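Local structure of carbonic anhydrase (Unidentified, 3R1W) at residues D37-D42 against H58-A63; S66-S71 against I96-M101. The protein probably catalyses the reversible hydration of carbon dioxide to bicarbonate, as a trimeric left-handed beta-helix enzyme of the gamma carbonic anhydrase kind. All coordinates share one frame; numbering follows the deposited sequence.

Contact 1: residues D37-D42 against H58-A63; sequences DVELGD and HIRIGA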
loop_
_atom_site.group_PDB
_atom_site.type_symbol
_atom_site.label_atom_id
_atom_site.label_comp_id
_atom_site.label_asym_id
_atom_site.label_seq_id
_atom_site.Cartn_x
_atom_site.Cartn_y
_atom_site.Cartn_z
ATOM N N ASP B 37 -11.260 -13.269 13.394
ATOM C CA ASP B 37 -12.452 -12.761 14.059
ATOM C C ASP B 37 -12.994 -11.548 13.304
ATOM O O ASP B 37 -12.927 -10.417 13.793
ATOM C CB ASP B 37 -12.105 -12.383 15.501
ATOM C CG ASP B 37 -13.335 -12.177 16.374
ATOM O OD1 ASP B 37 -14.475 -12.277 15.864
ATOM O OD2 ASP B 37 -13.150 -11.910 17.581
ATOM N N VAL B 38 -13.502 -11.801 12.100
ATOM C CA VAL B 38 -13.980 -10.749 11.212
ATOM C C VAL B 38 -15.399 -11.083 10.781
ATOM O O VAL B 38 -15.680 -12.213 10.388
ATOM C CB VAL B 38 -13.120 -10.660 9.921
ATOM C CG1 VAL B 38 -13.715 -9.621 8.945
ATOM C CG2 VAL B 38 -11.666 -10.339 10.248
ATOM N N GLU B 39 -16.286 -10.094 10.820
ATOM C CA GLU B 39 -17.636 -10.279 10.314
ATOM C C GLU B 39 -17.917 -9.225 9.253
ATOM O O GLU B 39 -17.593 -8.057 9.439
ATOM C CB GLU B 39 -18.668 -10.155 11.442
ATOM C CG GLU B 39 -18.463 -11.159 12.564
ATOM C CD GLU B 39 -19.591 -11.152 13.583
ATOM O OE1 GLU B 39 -20.603 -10.444 13.369
ATOM O OE2 GLU B 39 -19.456 -11.862 14.604
ATOM N N LEU B 40 -18.493 -9.657 8.138
ATOM C CA LEU B 40 -18.866 -8.747 7.058
ATOM C C LEU B 40 -20.359 -8.862 6.791
ATOM O O LEU B 40 -20.878 -9.963 6.622
ATOM C CB LEU B 40 -18.102 -9.084 5.768
ATOM C CG LEU B 40 -16.578 -9.165 5.856
ATOM C CD1 LEU B 40 -15.994 -9.562 4.507
ATOM C CD2 LEU B 40 -16.020 -7.843 6.300
ATOM N N GLY B 41 -21.036 -7.722 6.727
ATOM C CA GLY B 41 -22.465 -7.690 6.446
ATOM C C GLY B 41 -22.815 -7.993 5.001
ATOM O O GLY B 41 -21.940 -8.102 4.136
ATOM N N ASP B 42 -24.114 -8.129 4.739
ATOM C CA ASP B 42 -24.593 -8.417 3.393
ATOM C C ASP B 42 -24.055 -7.404 2.383
ATOM O O ASP B 42 -23.971 -6.207 2.663
ATOM C CB ASP B 42 -26.126 -8.397 3.348
ATOM C CG ASP B 42 -26.763 -9.487 4.193
ATOM O OD1 ASP B 42 -26.045 -10.401 4.658
ATOM O OD2 ASP B 42 -28.003 -9.429 4.388
ATOM N N HIS B 58 -11.390 -8.129 17.667
ATOM C CA HIS B 58 -12.480 -8.314 16.711
ATOM C C HIS B 58 -12.608 -7.179 15.683
ATOM O O HIS B 58 -12.272 -6.025 15.956
ATOM C CB HIS B 58 -13.824 -8.596 17.416
ATOM C CG HIS B 58 -14.311 -7.486 18.300
ATOM N ND1 HIS B 58 -14.095 -7.470 19.663
ATOM C CD2 HIS B 58 -15.045 -6.382 18.025
ATOM C CE1 HIS B 58 -14.645 -6.388 20.184
ATOM N NE2 HIS B 58 -15.243 -5.716 19.212
ATOM N N ILE B 59 -13.069 -7.544 14.494
ATOM C CA ILE B 59 -13.359 -6.598 13.419
ATOM C C ILE B 59 -14.794 -6.859 12.950
ATOM O O ILE B 59 -15.145 -7.984 12.609
ATOM C CB ILE B 59 -12.394 -6.802 12.228
ATOM C CG1 ILE B 59 -10.941 -6.637 12.689
ATOM C CG2 ILE B 59 -12.712 -5.806 11.105
ATOM C CD1 ILE B 59 -9.909 -6.899 11.594
ATOM N N ARG B 60 -15.615 -5.810 12.920
ATOM C CA ARG B 60 -17.014 -5.936 12.538
ATOM C C ARG B 60 -17.312 -4.914 11.457
ATOM O O ARG B 60 -17.012 -3.733 11.623
ATOM C CB ARG B 60 -17.917 -5.689 13.752
ATOM C CG ARG B 60 -17.680 -6.665 14.903
ATOM C CD ARG B 60 -18.166 -8.059 14.523
ATOM N NE ARG B 60 -17.955 -9.021 15.602
ATOM C CZ ARG B 60 -16.912 -9.844 15.689
ATOM N NH1 ARG B 60 -15.961 -9.837 14.750
ATOM N NH2 ARG B 60 -16.826 -10.683 16.718
ATOM N N ILE B 61 -17.863 -5.372 10.341
ATOM C CA ILE B 61 -18.186 -4.476 9.236
ATOM C C ILE B 61 -19.645 -4.662 8.840
ATOM O O ILE B 61 -20.127 -5.789 8.719
ATOM C CB ILE B 61 -17.255 -4.728 8.024
ATOM C CG1 ILE B 61 -15.788 -4.564 8.458
ATOM C CG2 ILE B 61 -17.610 -3.801 6.863
ATOM C CD1 ILE B 61 -14.757 -4.800 7.357
ATOM N N GLY B 62 -20.354 -3.556 8.640
ATOM C CA GLY B 62 -21.772 -3.624 8.325
ATOM C C GLY B 62 -22.078 -4.000 6.888
ATOM O O GLY B 62 -21.279 -4.654 6.225
ATOM N N ALA B 63 -23.242 -3.570 6.403
ATOM C CA ALA B 63 -23.720 -3.936 5.071
ATOM C C ALA B 63 -23.348 -2.931 3.986
ATOM O O ALA B 63 -23.250 -1.734 4.246
ATOM C CB ALA B 63 -25.248 -4.120 5.102
#
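Two successive turns of a parallel beta-helix meet here, with strand 38-40 of one paired to strand 58-61 of the next. The axes run 4.8 Å apart and 3° from parallel. Backbone bonds alternate across the pair: Ile59 N gives to Asp37 O, Ile59 O takes Glu39 N, and Glu39 O takes Ile61 N at 2.8 Å. On one face Arg60 carries the contact. Its chain is bent at CG (chi2 -70°), which lays the guanidinium back over the first strand. There Arg60 NH1 and NH2 form an end-on salt bridge to a single oxygen, Asp37 OD1, at 3.1 and 3.0 Å, from the same face of the carboxylate. Arg60 NH1 also bonds Ile59 O in its own strand, 2.9 Å away, which helps fix the rotation of the group. The Glu39 carboxylate stacks nearly parallel over one guanidinium face, offset toward the rim, the planes 6° apart. Glu39 OE2 lies 3.4 Å from Arg60 NE, a salt bridge of charge alone. On the other face Leu40 CD2 presses on Ile61 CD1 at 3.5 Å, a tight fit. Val38 and Ile59 lie side by side there, both also touching Ile52. Such stacking of aliphatic side chains inside the coil is typical of the hexapeptide-repeat left-handed beta-helix.

Contact 2: residues S66-S71 against I96-M101; sequences SVQDGS and IGHQAM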
loop_
_atom_site.group_PDB
_atom_site.type_symbol
_atom_site.label_atom_id
_atom_site.label_comp_id
_atom_site.label_asym_id
_atom_site.label_seq_id
_atom_site.Cartn_x
_atom_site.Cartn_y
_atom_site.Cartn_z
ATOM N N SER B 66 -17.450 -1.333 1.173
ATOM C CA SER B 66 -16.350 -1.818 0.351
ATOM C C SER B 66 -15.030 -1.577 1.059
ATOM O O SER B 66 -14.856 -0.571 1.750
ATOM C CB SER B 66 -16.346 -1.170 -1.039
ATOM O OG SER B 66 -16.126 0.227 -0.979
ATOM N N VAL B 67 -14.125 -2.531 0.905
ATOM C CA VAL B 67 -12.762 -2.421 1.397
ATOM C C VAL B 67 -11.886 -2.537 0.159
ATOM O O VAL B 67 -11.674 -3.629 -0.347
ATOM C CB VAL B 67 -12.430 -3.565 2.371
ATOM C CG1 VAL B 67 -10.984 -3.451 2.865
ATOM C CG2 VAL B 67 -13.409 -3.554 3.546
ATOM N N GLN B 68 -11.396 -1.408 -0.342
ATOM C CA GLN B 68 -10.788 -1.390 -1.672
ATOM C C GLN B 68 -9.313 -1.795 -1.745
ATOM O O GLN B 68 -8.643 -2.001 -0.727
ATOM C CB GLN B 68 -11.039 -0.043 -2.357
ATOM C CG GLN B 68 -12.531 0.180 -2.597
ATOM C CD GLN B 68 -12.838 1.557 -3.141
ATOM O OE1 GLN B 68 -11.936 2.296 -3.542
ATOM N NE2 GLN B 68 -14.117 1.918 -3.144
ATOM N N ASP B 69 -8.839 -1.912 -2.980
ATOM C CA ASP B 69 -7.580 -2.580 -3.309
ATOM C C ASP B 69 -6.434 -2.107 -2.438
ATOM O O ASP B 69 -6.182 -0.909 -2.342
ATOM C CB ASP B 69 -7.221 -2.300 -4.775
ATOM C CG ASP B 69 -8.448 -2.298 -5.690
ATOM O OD1 ASP B 69 -9.306 -1.398 -5.536
ATOM O OD2 ASP B 69 -8.545 -3.177 -6.575
ATOM N N GLY B 70 -5.732 -3.049 -1.812
ATOM C CA GLY B 70 -4.517 -2.698 -1.106
ATOM C C GLY B 70 -4.736 -2.098 0.272
ATOM O O GLY B 70 -3.769 -1.720 0.929
ATOM N N SER B 71 -5.989 -2.025 0.724
ATOM C CA SER B 71 -6.267 -1.525 2.078
ATOM C C SER B 71 -5.801 -2.534 3.119
ATOM O O SER B 71 -5.753 -3.740 2.854
ATOM C CB SER B 71 -7.766 -1.245 2.271
ATOM O OG SER B 71 -8.217 -0.196 1.427
ATOM N N ILE B 96 -14.448 2.397 1.647
ATOM C CA ILE B 96 -13.064 2.496 2.098
ATOM C C ILE B 96 -12.161 2.492 0.869
ATOM O O ILE B 96 -12.021 1.476 0.193
ATOM C CB ILE B 96 -12.717 1.355 3.082
ATOM C CG1 ILE B 96 -13.658 1.407 4.296
ATOM C CG2 ILE B 96 -11.254 1.445 3.542
ATOM C CD1 ILE B 96 -13.654 0.127 5.118
ATOM N N GLY B 97 -11.574 3.651 0.572
ATOM C CA GLY B 97 -10.792 3.848 -0.638
ATOM C C GLY B 97 -9.527 3.008 -0.724
ATOM O O GLY B 97 -9.057 2.472 0.282
ATOM N N HIS B 98 -8.975 2.900 -1.932
ATOM C CA HIS B 98 -7.768 2.102 -2.177
ATOM C C HIS B 98 -6.660 2.447 -1.200
ATOM O O HIS B 98 -6.454 3.613 -0.877
ATOM C CB HIS B 98 -7.234 2.334 -3.600
ATOM C CG HIS B 98 -8.304 2.418 -4.645
ATOM N ND1 HIS B 98 -8.877 1.297 -5.208
ATOM C CD2 HIS B 98 -8.900 3.483 -5.233
ATOM C CE1 HIS B 98 -9.786 1.669 -6.093
ATOM N NE2 HIS B 98 -9.821 2.987 -6.125
ATOM N N GLN B 99 -5.929 1.435 -0.743
ATOM C CA GLN B 99 -4.745 1.665 0.084
ATOM C C GLN B 99 -5.048 2.396 1.388
ATOM O O GLN B 99 -4.176 3.060 1.948
ATOM C CB GLN B 99 -3.662 2.421 -0.699
ATOM C CG GLN B 99 -3.206 1.695 -1.963
ATOM C CD GLN B 99 -2.154 2.476 -2.722
ATOM O OE1 GLN B 99 -2.074 3.705 -2.607
ATOM N NE2 GLN B 99 -1.333 1.770 -3.493
ATOM N N ALA B 100 -6.275 2.262 1.881
ATOM C CA ALA B 100 -6.604 2.817 3.192
ATOM C C ALA B 100 -5.855 2.056 4.298
ATOM O O ALA B 100 -5.452 0.909 4.117
ATOM C CB ALA B 100 -8.107 2.767 3.424
ATOM N N MET B 101 -5.677 2.705 5.444
ATOM C CA MET B 101 -5.081 2.055 6.598
ATOM C C MET B 101 -5.964 2.348 7.790
ATOM O O MET B 101 -5.960 3.469 8.304
ATOM C CB MET B 101 -3.692 2.634 6.870
ATOM C CG MET B 101 -3.000 2.072 8.109
ATOM S SD MET B 101 -2.387 0.391 7.912
ATOM C CE MET B 101 -3.397 -0.421 9.143
#
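Ile96 opens the second segment with a parallel bridge to Val67. Ile96 N bonds Ser66 O at 3.0 Å, and Ile96 O takes the N-H of Gln68. Ile96 CD1 packs beside Val67 CG2, 4.0 Å away, and the two side chains point the same way. Gly97 starts a type II turn that ends at Ala100. This turn stacks on the type II turn Gln68-Ser71 of the preceding coil. Gly97 CA lies close to Gln68 OE1. His98 carries the polar centre of the contact. His98 ND1 gives a hydrogen bond to Asp69 OD1 at 2.7 Å. The oxygen lies in the ring plane, but the donor meets the carboxylate from above its plane, 35° out. Gln68 OE1 sits over the ring centre, 3.3 Å above the plane of the His98 ring. Gln68 reaches there with its chain extended beyond CG (chi2 174°). Asp69 OD1 has a second partner, a salt bridge from Arg53 of the second subunit, while the His98 ring meets His74 and His103 of that subunit. Gln99 N bonds Asp69 O at 2.8 Å. Gln99 CB points away from the first segment; OE1 bonds Lys116 of the same chain, and NE2 bonds Ala100 O of the second subunit. Ala100 N gives to Ser71 OG at 3.2 Å, and that hydroxyl itself donates to Gln68 O, tying the two turns together. The stacked type II turns form a corner of the left-handed beta-helix, and the histidine cluster is consistent with the three-histidine site between subunits of gamma carbonic anhydrases.

The two contacts come in series along the chain, contact 1 closing before contact 2 opens. Their centres are about 15 Å apart. They lie on different sheets of one beta-helix: contact 1 joins strands of the sheet that holds 38-40, 58-61 and 88-90, and contact 2 begins on the sheet that holds 66-67 and 94-96. Strand 58-61 leads directly into strand 66-67, and Ile61 CD1 packs on Val67 CG2 at 4.2 Å in the interior. Contact 1 touches no other subunit. Contact 2 reaches both neighbours. Both contacts thus stack successive coils of one chain, and contact 2 also supplies groups to the subunit interfaces.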